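Putative carbohydrate metabolism domain-containing protein (Bacteroides vulgatus, PDB 3S30) is of unproven function but may act in carbohydrate metabolism, possibly as a glycoside hydrolase, and binds a sodium ion. Local coordinates at residues A[98-103]-A[210-215]; A[104-109]-A[120-125]; A[149-154]-A[166-171]; A[319-324]-A[345-350]. One frame throughout, in Å; residues are numbered along the deposited sequence.

Contact 1. Residues A[98-103]-A[210-215]; sequences KSIPTV and FGTTFY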
loop_
_atom_site.group_PDB
_atom_site.type_symbol
_atom_site.label_atom_id
_atom_site.label_comp_id
_atom_site.label_asym_id
_atom_site.label_seq_id
_atom_site.Cartn_x
_atom_site.Cartn_y
_atom_site.Cartn_z
ATOM N N LYS A 98 16.529 -1.148 -16.236
ATOM C CA LYS A 98 16.617 -0.024 -15.301
ATOM C C LYS A 98 15.854 -0.346 -14.018
ATOM O O LYS A 98 14.755 -0.910 -14.059
ATOM C CB LYS A 98 16.065 1.260 -15.929
ATOM C CG LYS A 98 16.985 1.893 -16.970
ATOM C CD LYS A 98 16.396 3.198 -17.496
ATOM C CE LYS A 98 17.234 3.792 -18.618
ATOM N NZ LYS A 98 16.599 5.026 -19.177
ATOM N N SER A 99 16.452 0.008 -12.882
ATOM C CA SER A 99 15.807 -0.142 -11.586
ATOM C C SER A 99 14.806 0.977 -11.373
ATOM O O SER A 99 15.000 2.089 -11.858
ATOM C CB SER A 99 16.843 -0.117 -10.455
ATOM O OG SER A 99 16.224 -0.138 -9.166
ATOM N N ILE A 100 13.727 0.672 -10.658
ATOM C CA ILE A 100 12.898 1.717 -10.050
ATOM C C ILE A 100 13.736 2.463 -9.000
ATOM O O ILE A 100 14.775 1.952 -8.562
ATOM C CB ILE A 100 11.621 1.146 -9.374
ATOM C CG1 ILE A 100 11.982 0.101 -8.298
ATOM C CG2 ILE A 100 10.660 0.558 -10.435
ATOM C CD1 ILE A 100 10.795 -0.394 -7.505
ATOM N N PRO A 101 13.306 3.672 -8.601
ATOM C CA PRO A 101 13.984 4.321 -7.487
ATOM C C PRO A 101 13.794 3.549 -6.190
ATOM O O PRO A 101 12.834 2.774 -6.062
ATOM C CB PRO A 101 13.292 5.687 -7.388
ATOM C CG PRO A 101 12.609 5.886 -8.678
ATOM C CD PRO A 101 12.250 4.526 -9.168
ATOM N N THR A 102 14.717 3.749 -5.250
ATOM C CA THR A 102 14.636 3.112 -3.936
ATOM C C THR A 102 14.345 4.102 -2.817
ATOM O O THR A 102 14.166 3.696 -1.661
ATOM C CB THR A 102 15.913 2.321 -3.620
ATOM O OG1 THR A 102 17.061 3.188 -3.689
ATOM C CG2 THR A 102 16.056 1.154 -4.612
ATOM N N VAL A 103 14.282 5.384 -3.170
ATOM C CA VAL A 103 13.958 6.472 -2.244
ATOM C C VAL A 103 12.622 7.067 -2.688
ATOM O O VAL A 103 12.454 7.382 -3.863
ATOM C CB VAL A 103 15.077 7.573 -2.241
ATOM C CG1 VAL A 103 14.727 8.712 -1.318
ATOM C CG2 VAL A 103 16.415 6.973 -1.830
ATOM N N PHE A 210 0.294 -7.007 -5.945
ATOM C CA PHE A 210 1.541 -6.532 -5.355
ATOM C C PHE A 210 2.747 -7.053 -6.120
ATOM O O PHE A 210 2.913 -8.265 -6.287
ATOM C CB PHE A 210 1.654 -7.000 -3.898
ATOM C CG PHE A 210 0.517 -6.573 -3.021
ATOM C CD1 PHE A 210 -0.033 -5.288 -3.114
ATOM C CD2 PHE A 210 0.030 -7.428 -2.048
ATOM C CE1 PHE A 210 -1.075 -4.895 -2.270
ATOM C CE2 PHE A 210 -1.008 -7.032 -1.199
ATOM C CZ PHE A 210 -1.559 -5.774 -1.311
ATOM N N GLY A 211 3.593 -6.134 -6.569
ATOM C CA GLY A 211 4.883 -6.494 -7.123
ATOM C C GLY A 211 5.315 -5.649 -8.302
ATOM O O GLY A 211 4.487 -5.205 -9.120
ATOM N N THR A 212 6.624 -5.426 -8.384
ATOM C CA THR A 212 7.241 -4.919 -9.606
ATOM C C THR A 212 8.645 -5.485 -9.689
ATOM O O THR A 212 9.272 -5.763 -8.664
ATOM C CB THR A 212 7.283 -3.376 -9.664
ATOM O OG1 THR A 212 7.349 -2.942 -11.031
ATOM C CG2 THR A 212 8.468 -2.834 -8.896
ATOM N N THR A 213 9.138 -5.639 -10.911
ATOM C CA THR A 213 10.421 -6.275 -11.144
ATOM C C THR A 213 11.539 -5.507 -10.429
ATOM O O THR A 213 11.630 -4.276 -10.525
ATOM C CB THR A 213 10.678 -6.426 -12.646
ATOM O OG1 THR A 213 9.637 -7.248 -13.219
ATOM C CG2 THR A 213 12.049 -7.047 -12.912
ATOM N N PHE A 214 12.357 -6.247 -9.683
ATOM C CA PHE A 214 13.382 -5.667 -8.831
ATOM C C PHE A 214 14.671 -6.495 -8.937
ATOM O O PHE A 214 14.636 -7.719 -8.798
ATOM C CB PHE A 214 12.865 -5.619 -7.383
ATOM C CG PHE A 214 13.544 -4.590 -6.526
ATOM C CD1 PHE A 214 13.414 -3.236 -6.812
ATOM C CD2 PHE A 214 14.301 -4.967 -5.431
ATOM C CE1 PHE A 214 14.050 -2.281 -6.032
ATOM C CE2 PHE A 214 14.930 -4.013 -4.640
ATOM C CZ PHE A 214 14.803 -2.667 -4.943
ATOM N N TYR A 215 15.793 -5.818 -9.182
ATOM C CA TYR A 215 17.094 -6.471 -9.442
ATOM C C TYR A 215 17.993 -6.563 -8.211
ATOM O O TYR A 215 19.075 -7.140 -8.282
ATOM C CB TYR A 215 17.844 -5.733 -10.564
ATOM C CG TYR A 215 17.059 -5.730 -11.843
ATOM C CD1 TYR A 215 17.104 -6.815 -12.710
ATOM C CD2 TYR A 215 16.221 -4.675 -12.163
ATOM C CE1 TYR A 215 16.362 -6.833 -13.863
ATOM C CE2 TYR A 215 15.472 -4.687 -13.325
ATOM C CZ TYR A 215 15.547 -5.771 -14.165
ATOM O OH TYR A 215 14.808 -5.792 -15.320
HETATM O O HOH W 1 16.068 -2.891 -9.286
HETATM O O HOH W 2 13.129 -2.061 -11.016
#

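Contact 2. Residues A[104-109]-A[120-125]; sequences FNFENV and YVLYEA. With NA (sodium ion), chain C.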
loop_
_atom_site.group_PDB
_atom_site.type_symbol
_atom_site.label_atom_id
_atom_site.label_comp_id
_atom_site.label_asym_id
_atom_site.label_seq_id
_atom_site.Cartn_x
_atom_site.Cartn_y
_atom_site.Cartn_z
ATOM N N PHE A 104 11.675 7.200 -1.766
ATOM C CA PHE A 104 10.318 7.634 -2.109
ATOM C C PHE A 104 9.961 8.877 -1.295
ATOM O O PHE A 104 10.015 8.870 -0.051
ATOM C CB PHE A 104 9.291 6.494 -1.910
ATOM C CG PHE A 104 9.743 5.164 -2.489
ATOM C CD1 PHE A 104 9.865 4.994 -3.865
ATOM C CD2 PHE A 104 10.092 4.104 -1.657
ATOM C CE1 PHE A 104 10.313 3.781 -4.407
ATOM C CE2 PHE A 104 10.532 2.880 -2.193
ATOM C CZ PHE A 104 10.645 2.725 -3.571
ATOM N N ASN A 105 9.606 9.942 -2.018
ATOM C CA ASN A 105 9.405 11.264 -1.441
ATOM C C ASN A 105 7.951 11.705 -1.371
ATOM O O ASN A 105 7.624 12.605 -0.604
ATOM C CB ASN A 105 10.200 12.301 -2.232
ATOM C CG ASN A 105 11.692 12.049 -2.187
ATOM O OD1 ASN A 105 12.337 12.263 -1.158
ATOM N ND2 ASN A 105 12.251 11.576 -3.303
ATOM N N PHE A 106 7.080 11.091 -2.166
ATOM C CA PHE A 106 5.657 11.436 -2.183
ATOM C C PHE A 106 5.385 12.899 -2.577
ATOM O O PHE A 106 4.439 13.517 -2.071
ATOM C CB PHE A 106 5.027 11.106 -0.820
ATOM C CG PHE A 106 5.427 9.756 -0.285
ATOM C CD1 PHE A 106 4.892 8.592 -0.830
ATOM C CD2 PHE A 106 6.357 9.644 0.740
ATOM C CE1 PHE A 106 5.272 7.341 -0.363
ATOM C CE2 PHE A 106 6.738 8.388 1.224
ATOM C CZ PHE A 106 6.182 7.235 0.670
ATOM N N GLU A 107 6.209 13.443 -3.477
ATOM C CA GLU A 107 6.089 14.856 -3.906
ATOM C C GLU A 107 5.144 15.042 -5.070
ATOM O O GLU A 107 4.566 16.113 -5.235
ATOM C CB GLU A 107 7.450 15.448 -4.352
ATOM C CG GLU A 107 8.530 15.502 -3.279
ATOM C CD GLU A 107 8.156 16.342 -2.052
ATOM O OE1 GLU A 107 7.240 17.193 -2.123
ATOM O OE2 GLU A 107 8.809 16.149 -1.007
ATOM N N ASN A 108 5.037 14.005 -5.893
ATOM C CA ASN A 108 4.509 14.110 -7.234
ATOM C C ASN A 108 3.190 13.371 -7.360
ATOM O O ASN A 108 3.054 12.236 -6.894
ATOM C CB ASN A 108 5.499 13.495 -8.232
ATOM C CG ASN A 108 6.898 14.128 -8.171
ATOM O OD1 ASN A 108 7.887 13.456 -7.844
ATOM N ND2 ASN A 108 6.987 15.406 -8.518
ATOM N N VAL A 109 2.225 14.019 -8.005
ATOM C CA VAL A 109 0.963 13.388 -8.349
ATOM C C VAL A 109 0.536 13.827 -9.734
ATOM O O VAL A 109 0.924 14.901 -10.204
ATOM C CB VAL A 109 -0.175 13.726 -7.343
ATOM C CG1 VAL A 109 0.107 13.086 -5.975
ATOM C CG2 VAL A 109 -0.378 15.228 -7.224
ATOM N N TYR A 120 -5.728 11.302 -7.336
ATOM C CA TYR A 120 -4.271 11.316 -7.576
ATOM C C TYR A 120 -3.645 9.924 -7.760
ATOM O O TYR A 120 -4.012 8.965 -7.077
ATOM C CB TYR A 120 -3.522 12.005 -6.436
ATOM C CG TYR A 120 -3.749 13.497 -6.267
ATOM C CD1 TYR A 120 -3.922 14.353 -7.364
ATOM C CD2 TYR A 120 -3.747 14.060 -4.994
ATOM C CE1 TYR A 120 -4.107 15.722 -7.177
ATOM C CE2 TYR A 120 -3.919 15.417 -4.805
ATOM C CZ TYR A 120 -4.106 16.239 -5.884
ATOM O OH TYR A 120 -4.282 17.576 -5.647
ATOM N N VAL A 121 -2.714 9.831 -8.711
ATOM C CA VAL A 121 -1.793 8.698 -8.818
ATOM C C VAL A 121 -0.422 9.269 -8.494
ATOM O O VAL A 121 0.006 10.238 -9.117
ATOM C CB VAL A 121 -1.790 8.048 -10.242
ATOM C CG1 VAL A 121 -0.874 6.829 -10.270
ATOM C CG2 VAL A 121 -3.212 7.636 -10.676
ATOM N N LEU A 122 0.244 8.701 -7.495
ATOM C CA LEU A 122 1.548 9.186 -7.076
ATOM C C LEU A 122 2.607 8.455 -7.886
ATOM O O LEU A 122 2.459 7.267 -8.186
ATOM C CB LEU A 122 1.800 8.965 -5.579
ATOM C CG LEU A 122 1.058 9.807 -4.534
ATOM C CD1 LEU A 122 -0.408 9.462 -4.499
ATOM C CD2 LEU A 122 1.675 9.612 -3.146
ATOM N N TYR A 123 3.671 9.171 -8.238
ATOM C CA TYR A 123 4.803 8.569 -8.917
ATOM C C TYR A 123 6.142 9.115 -8.413
ATOM O O TYR A 123 6.207 10.192 -7.837
ATOM C CB TYR A 123 4.671 8.768 -10.428
ATOM C CG TYR A 123 4.639 10.201 -10.883
ATOM C CD1 TYR A 123 3.438 10.908 -10.937
ATOM C CD2 TYR A 123 5.808 10.853 -11.290
ATOM C CE1 TYR A 123 3.401 12.231 -11.374
ATOM C CE2 TYR A 123 5.782 12.180 -11.736
ATOM C CZ TYR A 123 4.574 12.855 -11.778
ATOM O OH TYR A 123 4.528 14.153 -12.215
ATOM N N GLU A 124 7.203 8.353 -8.652
ATOM C CA GLU A 124 8.567 8.749 -8.287
ATOM C C GLU A 124 9.485 8.556 -9.492
ATOM O O GLU A 124 9.645 7.436 -9.979
ATOM C CB GLU A 124 9.061 7.884 -7.119
ATOM C CG GLU A 124 10.388 8.352 -6.482
ATOM C CD GLU A 124 10.240 9.604 -5.628
ATOM O OE1 GLU A 124 9.180 9.775 -4.984
ATOM O OE2 GLU A 124 11.190 10.410 -5.591
ATOM N N ALA A 125 10.080 9.649 -9.965
ATOM C CA ALA A 125 11.013 9.624 -11.099
ATOM C C ALA A 125 12.381 10.120 -10.651
ATOM O O ALA A 125 12.477 11.140 -9.969
ATOM C CB ALA A 125 10.492 10.500 -12.242
HETATM NA NA NA C . 8.320 14.147 1.007
HETATM O O HOH W 3 6.664 8.792 -4.194
HETATM O O HOH W 4 8.092 12.158 -5.209
HETATM O O HOH W 5 5.210 10.870 -5.412
#

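Contact 3. Residues A[149-154]-A[166-171]; sequences TPNDFP and CLQLIT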
loop_
_atom_site.group_PDB
_atom_site.type_symbol
_atom_site.label_atom_id
_atom_site.label_comp_id
_atom_site.label_asym_id
_atom_site.label_seq_id
_atom_site.Cartn_x
_atom_site.Cartn_y
_atom_site.Cartn_z
ATOM N N THR A 149 -13.339 14.968 -5.286
ATOM C CA THR A 149 -12.103 15.607 -5.751
ATOM C C THR A 149 -10.933 14.825 -5.152
ATOM O O THR A 149 -11.136 14.034 -4.236
ATOM C CB THR A 149 -12.039 17.103 -5.341
ATOM O OG1 THR A 149 -11.954 17.215 -3.914
ATOM C CG2 THR A 149 -13.258 17.859 -5.859
ATOM N N PRO A 150 -9.709 15.036 -5.664
ATOM C CA PRO A 150 -8.551 14.252 -5.189
ATOM C C PRO A 150 -8.377 14.149 -3.666
ATOM O O PRO A 150 -8.012 13.108 -3.159
ATOM C CB PRO A 150 -7.365 14.989 -5.820
ATOM C CG PRO A 150 -7.933 15.536 -7.118
ATOM C CD PRO A 150 -9.350 15.917 -6.797
ATOM N N ASN A 151 -8.649 15.217 -2.946
ATOM C CA ASN A 151 -8.505 15.224 -1.498
ATOM C C ASN A 151 -9.644 14.536 -0.714
ATOM O O ASN A 151 -9.532 14.321 0.496
ATOM C CB ASN A 151 -8.248 16.652 -1.025
ATOM C CG ASN A 151 -6.788 17.067 -1.239
ATOM O OD1 ASN A 151 -5.859 16.440 -0.694
ATOM N ND2 ASN A 151 -6.576 18.101 -2.040
ATOM N N ASP A 152 -10.703 14.135 -1.409
ATOM C CA ASP A 152 -11.718 13.272 -0.808
ATOM C C ASP A 152 -11.317 11.809 -0.824
ATOM O O ASP A 152 -11.922 11.019 -0.117
ATOM C CB ASP A 152 -13.059 13.403 -1.531
ATOM C CG ASP A 152 -13.512 14.825 -1.643
ATOM O OD1 ASP A 152 -13.455 15.570 -0.625
ATOM O OD2 ASP A 152 -13.911 15.194 -2.763
ATOM N N PHE A 153 -10.328 11.434 -1.633
ATOM C CA PHE A 153 -9.984 10.003 -1.785
ATOM C C PHE A 153 -9.237 9.399 -0.596
ATOM O O PHE A 153 -8.679 10.126 0.230
ATOM C CB PHE A 153 -9.235 9.741 -3.101
ATOM C CG PHE A 153 -10.157 9.635 -4.282
ATOM C CD1 PHE A 153 -10.756 10.777 -4.804
ATOM C CD2 PHE A 153 -10.482 8.396 -4.826
ATOM C CE1 PHE A 153 -11.634 10.684 -5.859
ATOM C CE2 PHE A 153 -11.354 8.301 -5.880
ATOM C CZ PHE A 153 -11.930 9.447 -6.403
ATOM N N PRO A 154 -9.258 8.063 -0.482
ATOM C CA PRO A 154 -8.523 7.441 0.623
ATOM C C PRO A 154 -7.015 7.663 0.535
ATOM O O PRO A 154 -6.320 7.744 1.570
ATOM C CB PRO A 154 -8.879 5.948 0.505
ATOM C CG PRO A 154 -10.110 5.875 -0.376
ATOM C CD PRO A 154 -10.084 7.094 -1.240
ATOM N N CYS A 166 3.909 14.932 1.763
ATOM C CA CYS A 166 3.967 13.543 2.251
ATOM C C CYS A 166 2.771 12.729 1.776
ATOM O O CYS A 166 1.796 13.271 1.268
ATOM C CB CYS A 166 4.075 13.506 3.793
ATOM S SG CYS A 166 2.672 14.179 4.747
ATOM N N LEU A 167 2.859 11.420 1.933
ATOM C CA LEU A 167 1.710 10.546 1.732
ATOM C C LEU A 167 0.629 10.801 2.802
ATOM O O LEU A 167 0.935 10.981 3.983
ATOM C CB LEU A 167 2.152 9.083 1.781
ATOM C CG LEU A 167 1.103 8.024 1.433
ATOM C CD1 LEU A 167 0.674 8.173 -0.000
ATOM C CD2 LEU A 167 1.635 6.597 1.696
ATOM N N GLN A 168 -0.628 10.834 2.360
ATOM C CA GLN A 168 -1.780 10.978 3.238
ATOM C C GLN A 168 -2.743 9.828 2.952
ATOM O O GLN A 168 -3.414 9.809 1.921
ATOM C CB GLN A 168 -2.479 12.315 2.994
ATOM C CG GLN A 168 -3.677 12.609 3.901
ATOM C CD GLN A 168 -4.499 13.807 3.397
ATOM O OE1 GLN A 168 -4.200 14.958 3.727
ATOM N NE2 GLN A 168 -5.538 13.530 2.576
ATOM N N LEU A 169 -2.782 8.858 3.858
ATOM C CA LEU A 169 -3.729 7.770 3.755
ATOM C C LEU A 169 -4.846 8.008 4.785
ATOM O O LEU A 169 -4.592 8.073 5.997
ATOM C CB LEU A 169 -3.023 6.422 3.961
ATOM C CG LEU A 169 -1.866 6.126 2.987
ATOM C CD1 LEU A 169 -1.231 4.766 3.237
ATOM C CD2 LEU A 169 -2.315 6.229 1.521
ATOM N N ILE A 170 -6.070 8.181 4.287
ATOM C CA ILE A 170 -7.241 8.352 5.147
ATOM C C ILE A 170 -8.313 7.312 4.763
ATOM O O ILE A 170 -8.888 7.375 3.680
ATOM C CB ILE A 170 -7.819 9.769 5.044
ATOM C CG1 ILE A 170 -6.723 10.821 5.226
ATOM C CG2 ILE A 170 -8.918 9.986 6.083
ATOM C CD1 ILE A 170 -7.237 12.274 5.199
ATOM N N THR A 171 -8.536 6.333 5.647
ATOM C CA THR A 171 -9.643 5.394 5.506
ATOM C C THR A 171 -10.974 6.150 5.385
ATOM O O THR A 171 -11.271 7.034 6.179
ATOM C CB THR A 171 -9.675 4.401 6.691
ATOM O OG1 THR A 171 -8.589 3.475 6.553
ATOM C CG2 THR A 171 -11.001 3.617 6.748
HETATM O O HOH W 6 -6.496 10.894 1.898
#

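Contact 4. Residues A[319-324]-A[345-350]; sequences VSIVLS and LELVCK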
loop_
_atom_site.group_PDB
_atom_site.type_symbol
_atom_site.label_atom_id
_atom_site.label_comp_id
_atom_site.label_asym_id
_atom_site.label_seq_id
_atom_site.Cartn_x
_atom_site.Cartn_y
_atom_site.Cartn_z
ATOM N N VAL A 319 9.532 -7.054 -6.067
ATOM C CA VAL A 319 9.413 -6.469 -4.747
ATOM C C VAL A 319 8.093 -5.724 -4.678
ATOM O O VAL A 319 7.506 -5.375 -5.710
ATOM C CB VAL A 319 10.566 -5.484 -4.425
ATOM C CG1 VAL A 319 10.298 -4.082 -5.043
ATOM C CG2 VAL A 319 10.755 -5.371 -2.925
ATOM N N SER A 320 7.630 -5.495 -3.459
ATOM C CA SER A 320 6.494 -4.636 -3.212
ATOM C C SER A 320 6.608 -3.997 -1.842
ATOM O O SER A 320 7.309 -4.495 -0.972
ATOM C CB SER A 320 5.180 -5.401 -3.311
ATOM O OG SER A 320 4.085 -4.492 -3.401
ATOM N N ILE A 321 5.946 -2.857 -1.710
ATOM C CA ILE A 321 5.786 -2.141 -0.478
ATOM C C ILE A 321 4.291 -1.882 -0.372
ATOM O O ILE A 321 3.667 -1.435 -1.339
ATOM C CB ILE A 321 6.522 -0.783 -0.526
ATOM C CG1 ILE A 321 8.044 -0.996 -0.607
ATOM C CG2 ILE A 321 6.125 0.094 0.683
ATOM C CD1 ILE A 321 8.793 0.252 -0.919
ATOM N N VAL A 322 3.703 -2.201 0.777
ATOM C CA VAL A 322 2.284 -1.984 0.963
ATOM C C VAL A 322 2.098 -1.176 2.229
ATOM O O VAL A 322 2.652 -1.508 3.267
ATOM C CB VAL A 322 1.496 -3.310 1.039
ATOM C CG1 VAL A 322 -0.003 -3.037 1.096
ATOM C CG2 VAL A 322 1.848 -4.254 -0.153
ATOM N N LEU A 323 1.312 -0.107 2.127
ATOM C CA LEU A 323 1.038 0.784 3.251
ATOM C C LEU A 323 -0.488 0.932 3.402
ATOM O O LEU A 323 -1.193 1.057 2.402
ATOM C CB LEU A 323 1.686 2.146 2.977
ATOM C CG LEU A 323 3.143 2.081 2.503
ATOM C CD1 LEU A 323 3.602 3.386 1.848
ATOM C CD2 LEU A 323 4.053 1.700 3.658
ATOM N N SER A 324 -0.996 0.926 4.633
ATOM C CA SER A 324 -2.451 1.048 4.843
ATOM C C SER A 324 -2.788 1.736 6.155
ATOM O O SER A 324 -2.221 1.398 7.179
ATOM C CB SER A 324 -3.120 -0.333 4.832
ATOM O OG SER A 324 -4.539 -0.214 4.898
ATOM N N LEU A 345 10.442 7.570 2.646
ATOM C CA LEU A 345 10.507 6.118 2.643
ATOM C C LEU A 345 11.664 5.662 1.758
ATOM O O LEU A 345 11.853 6.177 0.654
ATOM C CB LEU A 345 9.188 5.557 2.106
ATOM C CG LEU A 345 9.019 4.047 2.047
ATOM C CD1 LEU A 345 8.911 3.452 3.460
ATOM C CD2 LEU A 345 7.795 3.739 1.207
ATOM N N GLU A 346 12.445 4.705 2.246
ATOM C CA GLU A 346 13.546 4.147 1.456
ATOM C C GLU A 346 13.615 2.632 1.585
ATOM O O GLU A 346 13.563 2.090 2.684
ATOM C CB GLU A 346 14.889 4.759 1.858
ATOM C CG GLU A 346 16.072 4.040 1.220
ATOM C CD GLU A 346 17.390 4.767 1.363
ATOM O OE1 GLU A 346 17.479 5.701 2.186
ATOM O OE2 GLU A 346 18.342 4.387 0.645
ATOM N N LEU A 347 13.727 1.965 0.440
ATOM C CA LEU A 347 14.038 0.535 0.382
ATOM C C LEU A 347 15.565 0.384 0.378
ATOM O O LEU A 347 16.208 0.555 -0.654
ATOM C CB LEU A 347 13.410 -0.075 -0.872
ATOM C CG LEU A 347 13.247 -1.588 -0.982
ATOM C CD1 LEU A 347 12.316 -2.149 0.073
ATOM C CD2 LEU A 347 12.730 -1.934 -2.360
ATOM N N VAL A 348 16.143 0.098 1.542
ATOM C CA VAL A 348 17.599 -0.086 1.657
ATOM C C VAL A 348 18.003 -1.483 1.191
ATOM O O VAL A 348 17.589 -2.480 1.779
ATOM C CB VAL A 348 18.088 0.108 3.111
ATOM C CG1 VAL A 348 19.606 -0.135 3.210
ATOM C CG2 VAL A 348 17.697 1.505 3.629
ATOM N N CYS A 349 18.825 -1.550 0.149
ATOM C CA CYS A 349 19.166 -2.826 -0.486
ATOM C C CYS A 349 20.610 -3.233 -0.283
ATOM O O CYS A 349 21.435 -2.446 0.190
ATOM C CB CYS A 349 18.846 -2.769 -1.978
ATOM S SG CYS A 349 17.092 -2.530 -2.286
ATOM N N LYS A 350 20.903 -4.480 -0.644
ATOM C CA LYS A 350 22.252 -5.031 -0.536
ATOM C C LYS A 350 23.139 -4.484 -1.656
ATOM O O LYS A 350 22.644 -3.998 -2.675
ATOM C CB LYS A 350 22.203 -6.558 -0.596
ATOM C CG LYS A 350 23.479 -7.248 -0.156
ATOM C CD LYS A 350 23.418 -8.743 -0.449
ATOM C CE LYS A 350 24.664 -9.465 0.047
ATOM N NZ LYS A 350 24.656 -10.919 -0.310
#

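Contact 1. Residues A[98-103]-A[210-215]
Loop residues 98-102 run at about 101° to residues 212-215, at the end of strand 208-213, and the CA atoms of S99 and F214 are 6.6 Å apart. I100 does most of the packing. Its CG1 lies between the backbone N and the carbonyl carbon (chi1 57°), which brings CG1 and CD1 to F214 and T212. CD1 meets T212 CG2 tip to tip at 3.6 Å. CG1 comes in at the edge of the F214 ring, near its plane, 3.9 Å from F214 CE1. T102 CG2 touches the same edge at F214 CZ, 4.0 Å away. F214 also touches L347 and C349 of strand 339-349 and V319 of strand 317-324. A serine in place of F214 would probably leave I100 CG1 and T102 CG2 without the ring edge they pack on and open a gap next to L347. The polar link is made by water. One water joins S99 OG to Y215 N, and another joins I100 N (2.8 Å) to T213 O (2.7 Å). S99 OG also donates to I100 O at 2.6 Å, on a lone pair in the carbonyl plane. This loop is thus held by an apolar patch, with bridging waters serving backbone groups and the S99 hydroxyl.

Contact 2. Residues A[104-109]-A[120-125]
N105 and E124 join the sodium-binding turn to the beta hairpin of strands 108-114 and 117-124. The E124 carboxylate takes two bonds from N105. The backbone N donates to OE1 at 3.0 Å in a nearly straight bond (175°), while ND2 donates to OE2 at 2.8 Å. Both donors come from above the carboxylate plane, and OE2 lies close to the amide plane of N105. CG of E124 is anti to its backbone N (chi1 -170°) and the chain then bends at chi2, which carries the carboxylate to the turn. E124 OE1 also receives a water that accepts from F106 N. With an alanine at E124, the N105 amide and backbone N-H would probably lose their acceptors, and the turn would lose this direct link to strand 117-124. The turn matters for the metal: N105 O binds sodium at 2.3 Å and E107 OE2 at 2.9 Å, with N165 O and D343 OD1 as the other two protein ligands. Beyond it the chain enters the hairpin, where V109 and L122 form an antiparallel non-hydrogen-bonded pair. V109 CG1 lies beside L122 CG at 3.7 Å. V109 CG2 sits over a face of the Y120 ring as a CH-pi contact, 3.7 Å from the centroid. On the other side of the sheet N108 CB covers a face of the Y123 ring, 3.8 Å from its centroid.

Contact 3. Residues A[149-154]-A[166-171]
The amides of N151 and Q168 meet across the contact, with OD1 and NE2 4.4 Å apart. Q168 is extended (chi1 -178°, chi2 -168°), which brings its NE2 to a water at 2.9 Å. That water also lies within bonding distance of F153 O. The F153 ring has T149 O at its edge, in its plane. The F141 ring meets it edge-to-face, and Y119 meets it at an inclined angle. The direct bond across the contact is backbone to backbone: I170 N donates to P154 O at 2.8 Å, at 164° and in the carbonyl plane. This bond lies just ahead of strand 155-158 and carries on its antiparallel pairing with strand 166-173, in which Q168 bonds with S156. Two CA-H...O contacts flank it, L169 CA to P154 O at 3.4 Å and P154 CA to I170 O at 3.1 Å. The chain reaches P154 through a short 3-10 turn, residues 150-152. There D152 OD2 accepts from both T149 N (2.6 Å) and T149 OG1 (3.0 Å), and the two donors approach from the same face of the carboxylate.

Contact 4. Residues A[319-324]-A[345-350]
The strands carrying V319, I321 and L323 and carrying L345 and L347 run roughly antiparallel, their short axes 148° apart and 10.0 Å at closest approach. At this distance the backbones do not pair, and the CA atoms of I321 and L347 are 8.7 Å apart. Only side chains meet, all apolar. V319 CG2 and L347 CD2 reach toward each other tip to tip at 4.0 Å. I321 CG2 and L345 CD2 do the same at 4.0 Å. I321 is branched over both leucines: CG2 is anti to its backbone N (chi1 -66° for CG1) and goes to L345, while CD1 goes to L347 CD1 at 4.4 Å. L345 CD2 also lies 4.3 Å from L323 CD1, so this methyl sits near two residues. F104 and L221 touch I321 and L345 as well. The approach of strand 317-324 to strand 339-349 without direct pairing is consistent with two packed layers of a galactose-binding-like beta-sandwich. The methyl contacts are moderate in distance and carry no polar group, so this part of the core is held together by dispersion and the exclusion of water.

Overall arrangement
The loop before strand 103-104 meets the end of strand 208-213 in contact 1, which closes a loop of about a hundred residues. Contacts 2 and 3 are nested inside it, one after the other. Contact 2 closes the hairpin 108-114/117-124 with the sodium-binding turn, and contact 3 closes the short loop from 149-154 to strand 166-173. Contact 4 follows in series after contact 1, and none of the loops cross. Contact 1 joins contact 4 through the T102-L347 and T212-V319 backbone pairs. Contact 2 joins contact 4 through F104 and L345. Contact 3 packs on the hairpin at Y120 and L122, and on strand 317-324 through L167 and L169.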